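Local coordinates for protein phosphatidylserine synthase (Haemophilus influenzae, PDB 3HSI) that belongs to the phospholipase D superfamily and is named phosphatidylserine synthase, an enzyme of phospholipid metabolism with two PLD-like regions in one chain, at residues C[176-180]-C[181-185]; C[189-193]-C[194-198]; C[213-216]-C[217-221]. One frame throughout, in Å; residues are numbered along the deposited sequence.

Interaction 1. Residues C[176-180]-C[181-185]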
loop_
_atom_site.group_PDB
_atom_site.type_symbol
_atom_site.label_atom_id
_atom_site.label_comp_id
_atom_site.label_asym_id
_atom_site.label_seq_id
_atom_site.Cartn_x
_atom_site.Cartn_y
_atom_site.Cartn_z
ATOM N N GLN C 176 8.695 -28.552 -9.864
ATOM C CA GLN C 176 9.816 -29.329 -9.370
ATOM C C GLN C 176 9.383 -30.288 -8.284
ATOM O O GLN C 176 8.726 -29.905 -7.312
ATOM C CB GLN C 176 10.937 -28.442 -8.863
ATOM C CG GLN C 176 11.582 -27.654 -9.948
ATOM C CD GLN C 176 10.804 -26.400 -10.257
ATOM O OE1 GLN C 176 10.097 -25.874 -9.394
ATOM N NE2 GLN C 176 10.915 -25.914 -11.489
ATOM N N LYS C 177 9.770 -31.538 -8.465
ATOM C CA LYS C 177 9.522 -32.568 -7.481
ATOM C C LYS C 177 10.824 -32.892 -6.730
ATOM O O LYS C 177 11.841 -33.237 -7.344
ATOM C CB LYS C 177 8.943 -33.830 -8.156
ATOM C CG LYS C 177 8.107 -34.652 -7.201
ATOM C CD LYS C 177 8.347 -36.114 -7.333
ATOM C CE LYS C 177 8.050 -36.623 -8.682
ATOM N NZ LYS C 177 7.942 -38.103 -8.588
ATOM N N ILE C 178 10.800 -32.707 -5.408
ATOM C CA ILE C 178 11.942 -33.000 -4.562
ATOM C C ILE C 178 11.564 -33.968 -3.450
ATOM O O ILE C 178 10.752 -33.664 -2.566
ATOM C CB ILE C 178 12.585 -31.723 -3.945
ATOM C CG1 ILE C 178 13.003 -30.749 -5.033
ATOM C CG2 ILE C 178 13.811 -32.089 -3.124
ATOM C CD1 ILE C 178 12.839 -29.277 -4.617
ATOM N N THR C 179 12.155 -35.141 -3.533
ATOM C CA THR C 179 12.014 -36.178 -2.540
ATOM C C THR C 179 13.109 -36.009 -1.472
ATOM O O THR C 179 14.254 -36.399 -1.676
ATOM C CB THR C 179 12.136 -37.547 -3.207
ATOM O OG1 THR C 179 11.092 -37.677 -4.199
ATOM C CG2 THR C 179 11.964 -38.634 -2.176
ATOM N N HIS C 180 12.755 -35.391 -0.347
ATOM C CA HIS C 180 13.727 -35.054 0.688
ATOM C C HIS C 180 13.008 -34.832 2.018
ATOM O O HIS C 180 12.379 -33.777 2.248
ATOM C CB HIS C 180 14.502 -33.787 0.302
ATOM C CG HIS C 180 15.764 -33.594 1.077
ATOM N ND1 HIS C 180 15.838 -33.778 2.441
ATOM C CD2 HIS C 180 17.012 -33.252 0.675
ATOM C CE1 HIS C 180 17.076 -33.556 2.849
ATOM N NE2 HIS C 180 17.809 -33.233 1.795
ATOM N N ALA C 181 13.123 -35.815 2.901
ATOM C CA ALA C 181 12.390 -35.796 4.181
ATOM C C ALA C 181 12.611 -34.523 5.010
ATOM O O ALA C 181 11.671 -33.982 5.605
ATOM C CB ALA C 181 12.742 -37.034 4.999
ATOM N N GLU C 182 13.849 -34.053 5.053
ATOM C CA GLU C 182 14.196 -32.926 5.907
ATOM C C GLU C 182 13.646 -31.618 5.296
ATOM O O GLU C 182 13.169 -30.737 6.028
ATOM C CB GLU C 182 15.723 -32.853 6.091
ATOM C CG GLU C 182 16.205 -32.820 7.534
ATOM C CD GLU C 182 17.418 -31.849 7.776
ATOM O OE1 GLU C 182 18.563 -32.358 7.817
ATOM O OE2 GLU C 182 17.224 -30.595 7.934
ATOM N N LEU C 183 13.681 -31.499 3.965
ATOM C CA LEU C 183 13.020 -30.364 3.315
ATOM C C LEU C 183 11.498 -30.430 3.556
ATOM O O LEU C 183 10.864 -29.421 3.907
ATOM C CB LEU C 183 13.314 -30.290 1.790
ATOM C CG LEU C 183 12.653 -29.052 1.107
ATOM C CD1 LEU C 183 13.151 -27.771 1.723
ATOM C CD2 LEU C 183 12.854 -28.949 -0.400
ATOM N N ALA C 184 10.920 -31.617 3.397
ATOM C CA ALA C 184 9.493 -31.767 3.617
ATOM C C ALA C 184 9.144 -31.369 5.053
ATOM O O ALA C 184 8.247 -30.561 5.269
ATOM C CB ALA C 184 9.004 -33.196 3.289
ATOM N N ASP C 185 9.870 -31.915 6.023
ATOM C CA ASP C 185 9.613 -31.582 7.441
ATOM C C ASP C 185 9.741 -30.067 7.673
ATOM O O ASP C 185 8.966 -29.490 8.386
ATOM C CB ASP C 185 10.568 -32.321 8.349
ATOM C CG ASP C 185 10.259 -33.811 8.440
ATOM O OD1 ASP C 185 9.174 -34.269 7.970
ATOM O OD2 ASP C 185 11.120 -34.534 8.980
#
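His180 meets the first turn of the following helix through CB and the ND1-CE1 side of its ring. Its CB rests against Leu183 CB at 4.0 Å. CG stands anti to the backbone N (chi1 -163°), which sets the ring beside the first turn, and chi2 (-44°) turns its ND1 edge to Glu182 N. That N-H donates to ND1 in the plane of the ring; at 3.3 Å and with an N-H...N angle of 134° the bond is weak. Next to it, CE1 packs on Glu182 CB at 3.6 Å, the two side chains running side by side in the same direction. At the tip, NE2 bonds to Ala23 O, so both ring nitrogens have a partner. This is an N-cap: His180 follows the strand 171-179 and directly precedes the helix 181-195, at a strand-to-helix junction of the PLD-like fold, and histidine suits the place because an imidazole nitrogen can accept from a first-turn N-H that lacks a helical partner. The backbone carbonyl of His180 opens the regular helical pattern, taking Ala184 N at 2.8 Å nearly head-on. On the buried side Leu183 is directed back to the strand, its CD2 4.2 Å from Ile178 CD1; branched aliphatic chains fit this apolar corner, where Val152 also packs on Leu183. The Glu182 carboxylate, by contrast, leads off to Ser236 OG and Lys235 N.

Interaction 2. Residues C[189-193]-C[194-198]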
loop_
_atom_site.group_PDB
_atom_site.type_symbol
_atom_site.label_atom_id
_atom_site.label_comp_id
_atom_site.label_asym_id
_atom_site.label_seq_id
_atom_site.Cartn_x
_atom_site.Cartn_y
_atom_site.Cartn_z
ATOM N N ASN C 189 6.665 -27.749 9.003
ATOM C CA ASN C 189 6.896 -27.016 10.241
ATOM C C ASN C 189 6.581 -25.514 10.104
ATOM O O ASN C 189 5.950 -24.921 10.986
ATOM C CB ASN C 189 8.303 -27.241 10.764
ATOM C CG ASN C 189 8.465 -28.599 11.416
ATOM O OD1 ASN C 189 7.496 -29.240 11.802
ATOM N ND2 ASN C 189 9.702 -29.030 11.570
ATOM N N PHE C 190 6.982 -24.930 8.984
ATOM C CA PHE C 190 6.713 -23.505 8.706
ATOM C C PHE C 190 5.214 -23.259 8.678
ATOM O O PHE C 190 4.692 -22.286 9.259
ATOM C CB PHE C 190 7.362 -23.072 7.367
ATOM C CG PHE C 190 7.095 -21.635 7.011
ATOM C CD1 PHE C 190 7.779 -20.609 7.644
ATOM C CD2 PHE C 190 6.101 -21.302 6.097
ATOM C CE1 PHE C 190 7.497 -19.263 7.339
ATOM C CE2 PHE C 190 5.813 -19.944 5.791
ATOM C CZ PHE C 190 6.510 -18.943 6.406
ATOM N N ILE C 191 4.519 -24.169 8.005
ATOM C CA ILE C 191 3.085 -24.072 7.837
ATOM C C ILE C 191 2.410 -24.140 9.192
ATOM O O ILE C 191 1.617 -23.257 9.524
ATOM C CB ILE C 191 2.551 -25.157 6.883
ATOM C CG1 ILE C 191 3.004 -24.822 5.441
ATOM C CG2 ILE C 191 1.032 -25.273 6.979
ATOM C CD1 ILE C 191 2.786 -25.967 4.496
ATOM N N ASN C 192 2.750 -25.166 9.977
ATOM C CA ASN C 192 2.159 -25.328 11.289
ATOM C C ASN C 192 2.549 -24.200 12.230
ATOM O O ASN C 192 1.678 -23.631 12.871
ATOM C CB ASN C 192 2.560 -26.658 11.930
ATOM C CG ASN C 192 1.652 -27.789 11.539
ATOM O OD1 ASN C 192 0.564 -27.928 12.088
ATOM N ND2 ASN C 192 2.105 -28.631 10.618
ATOM N N ASP C 193 3.846 -23.883 12.289
ATOM C CA ASP C 193 4.399 -22.909 13.232
ATOM C C ASP C 193 4.083 -21.480 12.881
ATOM O O ASP C 193 3.858 -20.687 13.786
ATOM C CB ASP C 193 5.930 -23.026 13.352
ATOM C CG ASP C 193 6.376 -24.336 13.974
ATOM O OD1 ASP C 193 5.521 -25.162 14.379
ATOM O OD2 ASP C 193 7.600 -24.561 14.063
ATOM N N TYR C 194 4.101 -21.135 11.592
ATOM C CA TYR C 194 3.935 -19.735 11.194
ATOM C C TYR C 194 2.668 -19.386 10.401
ATOM O O TYR C 194 2.011 -18.392 10.702
ATOM C CB TYR C 194 5.175 -19.238 10.451
ATOM C CG TYR C 194 6.366 -19.094 11.370
ATOM C CD1 TYR C 194 6.396 -18.076 12.334
ATOM C CD2 TYR C 194 7.439 -19.977 11.298
ATOM C CE1 TYR C 194 7.449 -17.947 13.213
ATOM C CE2 TYR C 194 8.541 -19.847 12.178
ATOM C CZ TYR C 194 8.519 -18.837 13.135
ATOM O OH TYR C 194 9.561 -18.679 14.002
ATOM N N LEU C 195 2.323 -20.180 9.395
ATOM C CA LEU C 195 1.175 -19.838 8.561
ATOM C C LEU C 195 -0.143 -20.071 9.265
ATOM O O LEU C 195 -0.995 -19.204 9.238
ATOM C CB LEU C 195 1.188 -20.581 7.219
ATOM C CG LEU C 195 2.048 -19.987 6.123
ATOM C CD1 LEU C 195 1.803 -20.753 4.817
ATOM C CD2 LEU C 195 1.742 -18.504 5.942
ATOM N N LEU C 196 -0.292 -21.256 9.872
ATOM C CA LEU C 196 -1.508 -21.659 10.543
ATOM C C LEU C 196 -1.685 -21.058 11.930
ATOM O O LEU C 196 -1.765 -21.776 12.913
ATOM C CB LEU C 196 -1.568 -23.183 10.669
ATOM C CG LEU C 196 -2.087 -24.042 9.530
ATOM C CD1 LEU C 196 -2.249 -25.459 10.078
ATOM C CD2 LEU C 196 -3.418 -23.508 9.039
ATOM N N ASP C 197 -1.789 -19.746 12.017
ATOM C CA ASP C 197 -2.171 -19.121 13.269
ATOM C C ASP C 197 -3.684 -18.897 13.332
ATOM O O ASP C 197 -4.248 -18.027 12.637
ATOM C CB ASP C 197 -1.420 -17.808 13.437
ATOM C CG ASP C 197 -1.816 -17.072 14.697
ATOM O OD1 ASP C 197 -2.564 -17.628 15.532
ATOM O OD2 ASP C 197 -1.388 -15.908 14.853
ATOM N N PHE C 198 -4.331 -19.637 14.219
ATOM C CA PHE C 198 -5.777 -19.648 14.274
ATOM C C PHE C 198 -6.441 -18.399 14.868
ATOM O O PHE C 198 -7.646 -18.293 14.881
ATOM C CB PHE C 198 -6.297 -20.963 14.899
ATOM C CG PHE C 198 -5.978 -22.181 14.051
ATOM C CD1 PHE C 198 -6.571 -22.352 12.804
ATOM C CD2 PHE C 198 -5.070 -23.153 14.498
ATOM C CE1 PHE C 198 -6.262 -23.496 12.004
ATOM C CE2 PHE C 198 -4.761 -24.268 13.720
ATOM C CZ PHE C 198 -5.362 -24.438 12.476
#
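Phe190 and Tyr194 pack against each other one turn apart where the helix 181-195 of this PLD-like fold ends in a wider, pi-type turn. Tyr194 CB sits over one face of the Phe190 ring, 4.2 Å from its centroid, as a CH-pi contact. Beyond it, Tyr194 CD2 reaches Phe190 CD1 at 3.7 Å; the two planes are inclined by 39°, an oblique pairing of rings. Phe190 owes this position to a first torsion of 179°, which sets CG anti to its N and lays the ring alongside the next turn. Its CE2 also touches Leu195 CG at 3.8 Å, and a flat aromatic serves well here because its broad surface can meet two successive residues at once.

Ile191 continues the apolar side, with CG1 near Leu195 CD1 and CG2 4.2 Å from Leu196 CG. Behind these aliphatic chains lie Thr56 and Leu88 of the strands 52-56 and 84-90, so leucine and isoleucine are apt on the buried side of the helix. Phe190 is held from outside by the stacked ring of Tyr232 and by Phe250, while Leu226 of the helix 216-229 packs on both Tyr194 and Leu195. Asn192, nearer the surface, uses ND2 to bond Tyr54 OH and Val188 O.

The backbone explains the spacing. Phe190 O accepts from both Tyr194 N and Leu195 N, a bifurcated arrangement that carries the helix into the wider turn. Leu196 then leaves helical geometry as the centre of an inverse gamma turn, yet its N still donates to Ile191 O at 2.8 Å, with an N-H...O angle of 165°.

Interaction 3. Residues C[213-216]-C[217-221]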
loop_
_atom_site.group_PDB
_atom_site.type_symbol
_atom_site.label_atom_id
_atom_site.label_comp_id
_atom_site.label_asym_id
_atom_site.label_seq_id
_atom_site.Cartn_x
_atom_site.Cartn_y
_atom_site.Cartn_z
ATOM N N LYS C 213 -14.490 -7.887 8.175
ATOM C CA LYS C 213 -14.680 -6.755 9.100
ATOM C C LYS C 213 -14.656 -7.220 10.554
ATOM O O LYS C 213 -14.220 -6.498 11.465
ATOM C CB LYS C 213 -15.984 -6.009 8.791
ATOM C CG LYS C 213 -17.275 -6.803 9.044
ATOM C CD LYS C 213 -18.524 -5.929 8.903
ATOM C CE LYS C 213 -19.810 -6.744 9.099
ATOM N NZ LYS C 213 -19.885 -7.982 8.244
ATOM N N GLU C 214 -15.102 -8.455 10.741
ATOM C CA GLU C 214 -15.209 -9.068 12.032
ATOM C C GLU C 214 -13.840 -9.428 12.610
ATOM O O GLU C 214 -13.696 -9.511 13.822
ATOM C CB GLU C 214 -16.067 -10.304 11.856
ATOM C CG GLU C 214 -16.642 -10.939 13.076
ATOM C CD GLU C 214 -17.562 -12.107 12.710
ATOM O OE1 GLU C 214 -18.278 -12.011 11.668
ATOM O OE2 GLU C 214 -17.564 -13.119 13.468
ATOM N N ILE C 215 -12.836 -9.628 11.748
ATOM C CA ILE C 215 -11.494 -10.044 12.192
ATOM C C ILE C 215 -10.329 -9.143 11.703
ATOM O O ILE C 215 -9.178 -9.594 11.632
ATOM C CB ILE C 215 -11.191 -11.535 11.801
ATOM C CG1 ILE C 215 -11.416 -11.765 10.296
ATOM C CG2 ILE C 215 -12.019 -12.494 12.654
ATOM C CD1 ILE C 215 -10.797 -13.042 9.726
ATOM N N ARG C 216 -10.616 -7.879 11.387
ATOM C CA ARG C 216 -9.578 -6.963 10.897
ATOM C C ARG C 216 -8.352 -6.875 11.825
ATOM O O ARG C 216 -7.212 -7.047 11.379
ATOM C CB ARG C 216 -10.156 -5.573 10.622
ATOM C CG ARG C 216 -10.953 -5.487 9.311
ATOM C CD ARG C 216 -11.444 -4.056 8.995
ATOM N NE ARG C 216 -12.474 -3.606 9.942
ATOM C CZ ARG C 216 -12.243 -2.826 11.004
ATOM N NH1 ARG C 216 -11.014 -2.383 11.262
ATOM N NH2 ARG C 216 -13.237 -2.485 11.814
ATOM N N GLY C 217 -8.591 -6.645 13.116
ATOM C CA GLY C 217 -7.515 -6.472 14.102
ATOM C C GLY C 217 -6.615 -7.694 14.183
ATOM O O GLY C 217 -5.393 -7.585 14.315
ATOM N N ASN C 218 -7.230 -8.864 14.089
ATOM C CA ASN C 218 -6.500 -10.105 14.139
ATOM C C ASN C 218 -5.633 -10.267 12.916
ATOM O O ASN C 218 -4.480 -10.694 13.040
ATOM C CB ASN C 218 -7.471 -11.267 14.266
ATOM C CG ASN C 218 -8.275 -11.179 15.520
ATOM O OD1 ASN C 218 -7.749 -11.382 16.628
ATOM N ND2 ASN C 218 -9.556 -10.843 15.377
ATOM N N ILE C 219 -6.193 -9.927 11.744
ATOM C CA ILE C 219 -5.454 -9.988 10.490
ATOM C C ILE C 219 -4.185 -9.143 10.611
ATOM O O ILE C 219 -3.090 -9.630 10.324
ATOM C CB ILE C 219 -6.275 -9.476 9.246
ATOM C CG1 ILE C 219 -7.608 -10.230 8.991
ATOM C CG2 ILE C 219 -5.384 -9.438 8.017
ATOM C CD1 ILE C 219 -7.538 -11.694 9.176
ATOM N N ARG C 220 -4.356 -7.877 11.011
ATOM C CA ARG C 220 -3.265 -6.946 11.217
ATOM C C ARG C 220 -2.158 -7.520 12.091
ATOM O O ARG C 220 -1.020 -7.562 11.670
ATOM C CB ARG C 220 -3.765 -5.634 11.855
ATOM C CG ARG C 220 -3.777 -4.458 10.935
ATOM C CD ARG C 220 -4.002 -3.120 11.711
ATOM N NE ARG C 220 -5.325 -3.076 12.338
ATOM C CZ ARG C 220 -6.468 -2.906 11.672
ATOM N NH1 ARG C 220 -7.619 -2.910 12.328
ATOM N NH2 ARG C 220 -6.461 -2.723 10.350
ATOM N N ALA C 221 -2.479 -7.918 13.319
ATOM C CA ALA C 221 -1.496 -8.560 14.200
ATOM C C ALA C 221 -0.845 -9.814 13.575
ATOM O O ALA C 221 0.338 -10.093 13.765
ATOM C CB ALA C 221 -2.141 -8.921 15.548
#
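Ile215 and Ile219 form the tight half of this contact, at the first turn of the helix 216-229. Their CD1 methyls meet at 3.6 Å, with the two side chains crossing at a slant. Ile215 reaches this position with CG1 held between its backbone N and carbonyl carbon (chi1 53°), a crowded setting that carries the long branch toward the helix. Ile219 also folds its CG1 over Ile215 O, only 3.1 Å away, and its backbone N donates to that same oxygen at 3.0 Å. Trp91 packs on Ile215 and Pro131 on Ile219, a buried setting that suits two branched aliphatic residues. On another flank, Asn218 lies across Ile215 at about a right angle, ND2 being 4.0 Å from CB of Ile215.

The other side is looser and polar. Arg216 and Arg220 run side by side in the same direction, and their NH1 atoms come within 3.6 Å, a proximity of like charges that probably carries some electrostatic cost. The guanidinium planes are 44° apart, with Arg216 NH1 lying in the plane of the Arg220 group at its edge. Both arginines are partly exposed and pack on the second subunit, Arg216 on Arg285 and Arg220 on Ala254 of that chain; long flexible side chains can span such a subunit boundary. Between them Arg220 N donates to Arg216 O at 3.0 Å. With Ile215 at the N-cap, these successive i to i+4 backbone bonds are those of an alpha-helix amino end.

Followed from the N terminus, the three interactions come in series; each is local, and none crosses or encloses another. Interaction 1 joins the strand 171-179 to the beginning of the helix 181-195. Interaction 2, its centre about 18 Å away, lies at the far end of that same helix, where the chain turns toward the strand 202-203. After that strand and a loop, interaction 3 starts the helix 216-229 at the boundary with the second subunit. The centres of interactions 2 and 3 are about 17 Å apart and the two do not touch, but further along its length the helix 216-229 packs against the end of the helix 181-195.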